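Local coordinates for protein histidine acid phosphatase (Hafnia alvei, PDB 4ARU) that belongs to branch 2 of the histidine phosphatase superfamily, a fold that joins a mixed beta-sheet layered with helices to a largely helical region, at residues H19-P24 against E227-M232; W42-K45 against T50-G53; I223-H228 against T330-A335. All blocks are in the same frame, centred on the assembly; numbering follows the deposited sequence.

Interaction 1. Residues H19-P24 against E227-M232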
loop_
_atom_site.group_PDB
_atom_site.type_symbol
_atom_site.label_atom_id
_atom_site.label_comp_id
_atom_site.label_asym_id
_atom_site.label_seq_id
_atom_site.Cartn_x
_atom_site.Cartn_y
_atom_site.Cartn_z
ATOM N N HIS A 19 -4.419 -1.913 4.416
ATOM C CA HIS A 19 -5.516 -2.687 4.978
ATOM C C HIS A 19 -5.797 -3.966 4.212
ATOM O O HIS A 19 -5.276 -4.231 3.121
ATOM C CB HIS A 19 -6.808 -1.842 4.993
ATOM C CG HIS A 19 -7.216 -1.351 3.652
ATOM N ND1 HIS A 19 -7.725 -2.152 2.653
ATOM C CD2 HIS A 19 -7.124 -0.107 3.130
ATOM C CE1 HIS A 19 -7.930 -1.422 1.567
ATOM N NE2 HIS A 19 -7.593 -0.172 1.844
ATOM N N GLY A 20 -6.620 -4.795 4.811
ATOM C CA GLY A 20 -7.001 -6.035 4.217
ATOM C C GLY A 20 -8.053 -5.965 3.117
ATOM O O GLY A 20 -8.470 -4.927 2.676
ATOM N N VAL A 21 -8.435 -7.130 2.636
ATOM C CA VAL A 21 -9.405 -7.291 1.553
ATOM C C VAL A 21 -10.674 -6.567 1.924
ATOM O O VAL A 21 -11.249 -6.809 2.982
ATOM C CB VAL A 21 -9.678 -8.765 1.237
ATOM C CG1 VAL A 21 -10.759 -8.904 0.189
ATOM C CG2 VAL A 21 -8.413 -9.486 0.802
ATOM N N ARG A 22 -11.102 -5.689 1.016
ATOM C CA ARG A 22 -12.299 -4.889 1.174
ATOM C C ARG A 22 -13.203 -5.004 -0.029
ATOM O O ARG A 22 -12.755 -5.349 -1.142
ATOM C CB ARG A 22 -11.880 -3.436 1.294
ATOM C CG ARG A 22 -11.043 -2.867 0.147
ATOM C CD ARG A 22 -11.097 -1.340 -0.009
ATOM N NE ARG A 22 -10.251 -0.867 -1.100
ATOM C CZ ARG A 22 -10.570 -0.924 -2.393
ATOM N NH1 ARG A 22 -11.742 -1.430 -2.750
ATOM N NH2 ARG A 22 -9.723 -0.478 -3.324
ATOM N N ALA A 23 -14.454 -4.649 0.183
ATOM C CA ALA A 23 -15.371 -4.417 -0.918
ATOM C C ALA A 23 -14.889 -3.179 -1.708
ATOM O O ALA A 23 -14.157 -2.313 -1.206
ATOM C CB ALA A 23 -16.762 -4.196 -0.403
ATOM N N PRO A 24 -15.339 -3.055 -2.954
ATOM C CA PRO A 24 -15.046 -1.850 -3.710
ATOM C C PRO A 24 -15.419 -0.598 -2.931
ATOM O O PRO A 24 -16.455 -0.586 -2.256
ATOM C CB PRO A 24 -15.930 -2.010 -4.957
ATOM C CG PRO A 24 -16.047 -3.505 -5.138
ATOM C CD PRO A 24 -16.142 -4.009 -3.722
ATOM N N GLU A 227 -11.825 -9.647 -5.586
ATOM C CA GLU A 227 -12.809 -10.723 -5.666
ATOM C C GLU A 227 -12.112 -12.082 -5.454
ATOM O O GLU A 227 -12.595 -12.959 -4.771
ATOM C CB GLU A 227 -13.471 -10.761 -7.032
ATOM C CG GLU A 227 -14.411 -9.576 -7.322
ATOM C CD GLU A 227 -14.922 -9.565 -8.746
ATOM O OE1 GLU A 227 -14.474 -10.423 -9.525
ATOM O OE2 GLU A 227 -15.790 -8.719 -9.083
ATOM N N HIS A 228 -10.961 -12.214 -6.095
ATOM C CA HIS A 228 -10.175 -13.422 -5.991
ATOM C C HIS A 228 -9.634 -13.678 -4.587
ATOM O O HIS A 228 -9.717 -14.781 -4.047
ATOM C CB HIS A 228 -9.054 -13.377 -7.022
ATOM C CG HIS A 228 -8.300 -14.667 -7.172
ATOM N ND1 HIS A 228 -8.754 -15.718 -7.940
ATOM C CD2 HIS A 228 -7.115 -15.061 -6.647
ATOM C CE1 HIS A 228 -7.849 -16.694 -7.912
ATOM N NE2 HIS A 228 -6.871 -16.335 -7.105
ATOM N N ALA A 229 -9.132 -12.611 -3.996
ATOM C CA ALA A 229 -8.620 -12.681 -2.632
ATOM C C ALA A 229 -9.711 -12.946 -1.594
ATOM O O ALA A 229 -9.440 -13.554 -0.559
ATOM C CB ALA A 229 -7.935 -11.388 -2.316
ATOM N N GLN A 230 -10.946 -12.562 -1.920
ATOM C CA GLN A 230 -12.137 -12.765 -1.113
ATOM C C GLN A 230 -12.700 -14.178 -1.296
ATOM O O GLN A 230 -13.628 -14.615 -0.580
ATOM C CB GLN A 230 -13.161 -11.686 -1.495
ATOM C CG GLN A 230 -14.517 -11.809 -0.821
ATOM C CD GLN A 230 -14.467 -11.656 0.686
ATOM O OE1 GLN A 230 -13.497 -11.178 1.230
ATOM N NE2 GLN A 230 -15.545 -12.036 1.356
ATOM N N GLY A 231 -12.174 -14.897 -2.286
ATOM C CA GLY A 231 -12.679 -16.208 -2.582
ATOM C C GLY A 231 -14.061 -16.261 -3.165
ATOM O O GLY A 231 -14.784 -17.281 -3.064
ATOM N N MET A 232 -14.435 -15.220 -3.910
ATOM C CA MET A 232 -15.725 -15.247 -4.580
ATOM C C MET A 232 -15.747 -16.375 -5.593
ATOM O O MET A 232 -14.712 -16.699 -6.194
ATOM C CB MET A 232 -15.972 -13.952 -5.286
ATOM C CG MET A 232 -16.036 -12.836 -4.315
ATOM S SD MET A 232 -16.891 -11.500 -5.069
ATOM C CE MET A 232 -17.375 -10.661 -3.570
#

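Interaction 2. Residues W42-K45 against T50-G53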
loop_
_atom_site.group_PDB
_atom_site.type_symbol
_atom_site.label_atom_id
_atom_site.label_comp_id
_atom_site.label_asym_id
_atom_site.label_seq_id
_atom_site.Cartn_x
_atom_site.Cartn_y
_atom_site.Cartn_z
ATOM N N TRP A 42 -21.037 -7.860 -2.672
ATOM C CA TRP A 42 -20.128 -8.138 -1.555
ATOM C C TRP A 42 -20.914 -8.278 -0.250
ATOM O O TRP A 42 -22.052 -7.802 -0.135
ATOM C CB TRP A 42 -19.090 -7.019 -1.448
ATOM C CG TRP A 42 -18.050 -7.182 -2.483
ATOM C CD1 TRP A 42 -18.181 -6.990 -3.850
ATOM C CD2 TRP A 42 -16.713 -7.594 -2.277
ATOM N NE1 TRP A 42 -17.004 -7.266 -4.482
ATOM C CE2 TRP A 42 -16.084 -7.648 -3.542
ATOM C CE3 TRP A 42 -15.968 -7.905 -1.149
ATOM C CZ2 TRP A 42 -14.753 -8.016 -3.688
ATOM C CZ3 TRP A 42 -14.646 -8.283 -1.305
ATOM C CH2 TRP A 42 -14.063 -8.353 -2.551
ATOM N N PRO A 43 -20.326 -8.948 0.750
ATOM C CA PRO A 43 -21.073 -9.256 1.968
ATOM C C PRO A 43 -20.957 -8.176 3.048
ATOM O O PRO A 43 -21.417 -8.393 4.169
ATOM C CB PRO A 43 -20.421 -10.544 2.439
ATOM C CG PRO A 43 -19.016 -10.355 2.039
ATOM C CD PRO A 43 -19.077 -9.723 0.676
ATOM N N VAL A 44 -20.408 -7.017 2.678
ATOM C CA VAL A 44 -20.283 -5.887 3.568
ATOM C C VAL A 44 -20.521 -4.636 2.734
ATOM O O VAL A 44 -20.509 -4.665 1.513
ATOM C CB VAL A 44 -18.861 -5.782 4.175
ATOM C CG1 VAL A 44 -18.548 -6.986 5.055
ATOM C CG2 VAL A 44 -17.792 -5.625 3.117
ATOM N N LYS A 45 -20.716 -3.551 3.453
ATOM C CA LYS A 45 -20.837 -2.234 2.869
ATOM C C LYS A 45 -19.657 -1.907 1.987
ATOM O O LYS A 45 -18.522 -2.286 2.260
ATOM C CB LYS A 45 -20.926 -1.245 4.014
ATOM C CG LYS A 45 -21.187 0.194 3.606
ATOM C CD LYS A 45 -21.340 1.059 4.809
ATOM C CE LYS A 45 -21.461 2.512 4.380
ATOM N NZ LYS A 45 -21.607 3.339 5.574
ATOM N N THR A 50 -13.816 -7.056 4.737
ATOM C CA THR A 50 -14.686 -8.223 4.978
ATOM C C THR A 50 -14.154 -9.088 6.108
ATOM O O THR A 50 -12.953 -9.007 6.470
ATOM C CB THR A 50 -14.776 -9.167 3.731
ATOM O OG1 THR A 50 -13.461 -9.707 3.453
ATOM C CG2 THR A 50 -15.257 -8.385 2.527
ATOM N N PRO A 51 -15.017 -9.941 6.672
ATOM C CA PRO A 51 -14.503 -10.848 7.713
ATOM C C PRO A 51 -13.344 -11.726 7.207
ATOM O O PRO A 51 -12.367 -12.000 7.931
ATOM C CB PRO A 51 -15.737 -11.602 8.153
ATOM C CG PRO A 51 -16.874 -10.663 7.869
ATOM C CD PRO A 51 -16.483 -9.869 6.653
ATOM N N ARG A 52 -13.414 -12.127 5.940
ATOM C CA ARG A 52 -12.297 -12.866 5.377
ATOM C C ARG A 52 -11.038 -11.996 5.317
ATOM O O ARG A 52 -9.963 -12.480 5.575
ATOM C CB ARG A 52 -12.667 -13.412 3.991
ATOM C CG ARG A 52 -11.516 -14.022 3.234
ATOM C CD ARG A 52 -12.056 -14.947 2.205
ATOM N NE ARG A 52 -11.027 -15.310 1.248
ATOM C CZ ARG A 52 -10.923 -16.471 0.636
ATOM N NH1 ARG A 52 -11.740 -17.480 0.884
ATOM N NH2 ARG A 52 -9.942 -16.597 -0.238
ATOM N N GLY A 53 -11.170 -10.725 4.926
ATOM C CA GLY A 53 -10.066 -9.799 4.935
ATOM C C GLY A 53 -9.428 -9.709 6.317
ATOM O O GLY A 53 -8.196 -9.656 6.473
#

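Interaction 3. Residues I223-H228 against T330-A335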
loop_
_atom_site.group_PDB
_atom_site.type_symbol
_atom_site.label_atom_id
_atom_site.label_comp_id
_atom_site.label_asym_id
_atom_site.label_seq_id
_atom_site.Cartn_x
_atom_site.Cartn_y
_atom_site.Cartn_z
ATOM N N ILE A 223 -10.329 -4.532 -8.458
ATOM C CA ILE A 223 -11.553 -5.175 -7.975
ATOM C C ILE A 223 -11.519 -6.684 -8.276
ATOM O O ILE A 223 -11.908 -7.501 -7.436
ATOM C CB ILE A 223 -12.838 -4.491 -8.506
ATOM C CG1 ILE A 223 -12.910 -3.101 -7.856
ATOM C CG2 ILE A 223 -14.054 -5.397 -8.296
ATOM C CD1 ILE A 223 -13.943 -2.203 -8.479
ATOM N N PHE A 224 -11.075 -7.098 -9.470
ATOM C CA PHE A 224 -10.995 -8.512 -9.760
ATOM C C PHE A 224 -10.037 -9.205 -8.792
ATOM O O PHE A 224 -10.330 -10.287 -8.312
ATOM C CB PHE A 224 -10.525 -8.746 -11.197
ATOM C CG PHE A 224 -11.430 -8.167 -12.259
ATOM C CD1 PHE A 224 -12.803 -8.057 -12.112
ATOM C CD2 PHE A 224 -10.884 -7.766 -13.449
ATOM C CE1 PHE A 224 -13.603 -7.537 -13.126
ATOM C CE2 PHE A 224 -11.683 -7.243 -14.479
ATOM C CZ PHE A 224 -13.026 -7.123 -14.314
ATOM N N LEU A 225 -8.899 -8.577 -8.513
ATOM C CA LEU A 225 -7.949 -9.170 -7.589
ATOM C C LEU A 225 -8.599 -9.322 -6.200
ATOM O O LEU A 225 -8.394 -10.317 -5.502
ATOM C CB LEU A 225 -6.725 -8.279 -7.491
ATOM C CG LEU A 225 -5.612 -8.897 -6.622
ATOM C CD1 LEU A 225 -4.313 -8.804 -7.362
ATOM C CD2 LEU A 225 -5.510 -8.303 -5.246
ATOM N N LEU A 226 -9.340 -8.299 -5.803
ATOM C CA LEU A 226 -10.056 -8.349 -4.524
ATOM C C LEU A 226 -11.092 -9.461 -4.491
ATOM O O LEU A 226 -11.199 -10.172 -3.509
ATOM C CB LEU A 226 -10.678 -7.013 -4.137
ATOM C CG LEU A 226 -9.706 -5.877 -3.835
ATOM C CD1 LEU A 226 -10.371 -4.487 -3.765
ATOM C CD2 LEU A 226 -9.007 -6.153 -2.527
ATOM N N GLU A 227 -11.825 -9.647 -5.586
ATOM C CA GLU A 227 -12.809 -10.723 -5.666
ATOM C C GLU A 227 -12.112 -12.082 -5.454
ATOM O O GLU A 227 -12.595 -12.959 -4.771
ATOM C CB GLU A 227 -13.471 -10.761 -7.032
ATOM C CG GLU A 227 -14.411 -9.576 -7.322
ATOM C CD GLU A 227 -14.922 -9.565 -8.746
ATOM O OE1 GLU A 227 -14.474 -10.423 -9.525
ATOM O OE2 GLU A 227 -15.790 -8.719 -9.083
ATOM N N HIS A 228 -10.961 -12.214 -6.095
ATOM C CA HIS A 228 -10.175 -13.422 -5.991
ATOM C C HIS A 228 -9.634 -13.678 -4.587
ATOM O O HIS A 228 -9.717 -14.781 -4.047
ATOM C CB HIS A 228 -9.054 -13.377 -7.022
ATOM C CG HIS A 228 -8.300 -14.667 -7.172
ATOM N ND1 HIS A 228 -8.754 -15.718 -7.940
ATOM C CD2 HIS A 228 -7.115 -15.061 -6.647
ATOM C CE1 HIS A 228 -7.849 -16.694 -7.912
ATOM N NE2 HIS A 228 -6.871 -16.335 -7.105
ATOM N N THR A 330 1.025 -3.381 -4.563
ATOM C CA THR A 330 0.556 -2.893 -3.251
ATOM C C THR A 330 -0.653 -3.725 -2.841
ATOM O O THR A 330 -1.772 -3.210 -2.744
ATOM C CB THR A 330 0.249 -1.376 -3.272
ATOM O OG1 THR A 330 -0.582 -1.060 -4.389
ATOM C CG2 THR A 330 1.558 -0.539 -3.362
ATOM N N PRO A 331 -0.479 -5.025 -2.574
ATOM C CA PRO A 331 -1.594 -5.899 -2.360
ATOM C C PRO A 331 -2.260 -5.756 -0.985
ATOM O O PRO A 331 -1.689 -5.180 -0.082
ATOM C CB PRO A 331 -0.954 -7.284 -2.512
ATOM C CG PRO A 331 0.379 -7.081 -1.904
ATOM C CD PRO A 331 0.804 -5.771 -2.482
ATOM N N PRO A 332 -3.470 -6.258 -0.833
ATOM C CA PRO A 332 -4.165 -6.176 0.464
ATOM C C PRO A 332 -3.345 -6.873 1.539
ATOM O O PRO A 332 -2.895 -8.033 1.372
ATOM C CB PRO A 332 -5.472 -6.933 0.231
ATOM C CG PRO A 332 -5.623 -7.123 -1.243
ATOM C CD PRO A 332 -4.244 -7.039 -1.833
ATOM N N GLY A 333 -3.155 -6.161 2.642
ATOM C CA GLY A 333 -2.320 -6.605 3.722
ATOM C C GLY A 333 -0.821 -6.587 3.466
ATOM O O GLY A 333 -0.030 -6.956 4.340
ATOM N N GLY A 334 -0.394 -6.162 2.281
ATOM C CA GLY A 334 1.049 -6.046 2.005
ATOM C C GLY A 334 1.621 -4.858 2.734
ATOM O O GLY A 334 0.949 -3.849 2.895
ATOM N N ALA A 335 2.856 -4.968 3.196
ATOM C CA ALA A 335 3.392 -3.950 4.028
ATOM C C ALA A 335 4.876 -3.698 3.753
ATOM O O ALA A 335 5.634 -4.678 3.508
ATOM C CB ALA A 335 3.214 -4.318 5.475
#

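Interaction 1. Residues H19-P24 against E227-M232
Val21 meets Ala229 and Gln230 where the RHGxRxP signature of the histidine phosphatases, most of which is carried by residues 19-24, runs past the C-terminal end of helix 213-229. The closest apolar touch is between methyls, Val21 CG2 lying 3.7 Å from Ala229 CB. The second branch, CG1, stands opposite the backbone N (chi1 176°), and this turns it to the neighbouring residue, where it rests 3.7 Å from Gln230 OE1 and 4.0 Å from Gln230 CB. Against a methyl this is a van der Waals contact; the hydrogen bond of Gln230 OE1 goes to Thr50 OG1. The bend of the glutamine chain at chi2 carries the amide back beside the valine.

Backbone bonds shape both sides. The helix ends in a Schellman motif: Gly231 takes a positive phi, while Met232 N bonds to Glu227 O at 3.0 Å and Gly231 N to His228 O at 3.0 Å. On the other side, Val21 is held by a backbone bond to Thr50, so the start of helix 51-70 braces the same residue.

Polar side chains of the signature each make one bond within their own segment and another to a bound molecule. The Val21 side chain sets off toward residues 227-232 and that of Arg22 away from them; Arg22 NE, like His19 NE2, is hydrogen-bonded to L(+)-tartaric acid. Arg22 NH1 also donates to Ala23 O at 3.0 Å, in the plane of the guanidinium but from above the carbonyl plane. His19 ND1 donates within the ring plane to a lone pair of Gly20 O, 2.9 Å away and nearly straight at 171°, a bond that helps to fix the rotation of the imidazole.

Interaction 2. Residues W42-K45 against T50-G53
Thr50 is the hub of this contact, its CG2 methyl being approached by three successive residues of the loop 42-45. Val44 CG2 comes to 3.8 Å from that methyl, the two side chains crossing at about a right angle. Trp42 arrives differently: its indole does not lay a face on the threonine but presents an edge, with CE3 at 3.8 Å from Thr50 CG2 and the methyl close to the ring plane. Pro43 CG stands a little farther back, at 4.3 Å from the same carbon.

Val44 works with both of its branches. While CG2 faces Thr50, CG1 lies alongside the start of the helix, 3.9 Å from Pro51 CD, valine and proline sliding past each other in opposite directions. With chi1 at -64°, CG1 stands opposite the carbonyl carbon, which directs one methyl to each residue. Pro51 adds only the CD side of its ring to the contact.

The polar half of Thr50 has a separate task. With chi1 at 63°, OG1 sits between the backbone N and the carbonyl carbon, from where it accepts the N-H of Gly53 at 2.9 Å and 160°. The same OG1 is hydrogen-bonded to Gln230 OE1 at the end of helix 213-229. Trp42, for its part, passes the threonine methyl by its CE3 and CZ3 edge and also packs on Pro24 and Leu226. One threonine thus divides its labour, methyl to the loop, hydroxyl to the helix start and to Gln230. The arrangement is that of a threonine N-cap followed by a proline in the first turn, here opening helix 51-70 of the histidine phosphatase fold.

Interaction 3. Residues I223-H228 against T330-A335
The regular helix of residues 223-228 passes a beta turn in residues 330-335 with its backbone well apart from it: the CA atoms of Leu226 and Pro332 are separated by 8.0 Å, so the gap is bridged by side chains. The turn is of type II and runs from Pro331 to Gly334, closed by a bond from Gly334 N to Pro331 O of 2.9 Å. Pro332 takes its second position and Gly333 its third, where the positive phi of 72° suits a glycine.

Across the gap the contact is purely apolar. The proline ring offers its CG and CD atoms, and the consecutive residues Leu225 and Leu226 each answer with a CD2 methyl. Leu226 CD2 lies 3.7 Å from Pro332 CG, while Leu225 CD2 is 3.9 Å from Pro332 CD, both leucines meeting the ring at a slant. Their first torsions differ: Leu225 carries CG opposite the backbone N (chi1 -175°), whereas Leu226 carries it opposite the carbonyl carbon (chi1 -66°), and the two methyls still converge on one ring. All three residues are buried.

The surroundings place this in the fold. Leu225 also packs on Trp246 and Leu250 of helix 243-262, Leu226 touches Arg22, and Pro332 lies against Arg18, while the backbones of Gly333 and Gly334 bond to His19 and Arg18. The whole is a classic Pro-Gly type II turn, leading into strand 335-342 of the central sheet and tucked between the signature loop of a histidine phosphatase and helix 213-229.

How the interactions relate
From the N terminus, strand 9-18 delivers the chain into residues 19-24, and interaction 1 closes a loop of about two hundred residues by bringing the end of helix 213-229 back to them. Interaction 2 is a short local closure nested inside that loop, at the start of helix 51-70, and meets interaction 1 at the helix end, where Ala229 O is bonded to Arg52 NE. Interaction 3 opens on the helix where interaction 1 ends, sharing Glu227 and His228, and closes at the turn before strand 335-342. That turn abuts residues 19-24 again, which completes the circuit, tying the loop after strand 9-18, two helix termini and the central sheet together.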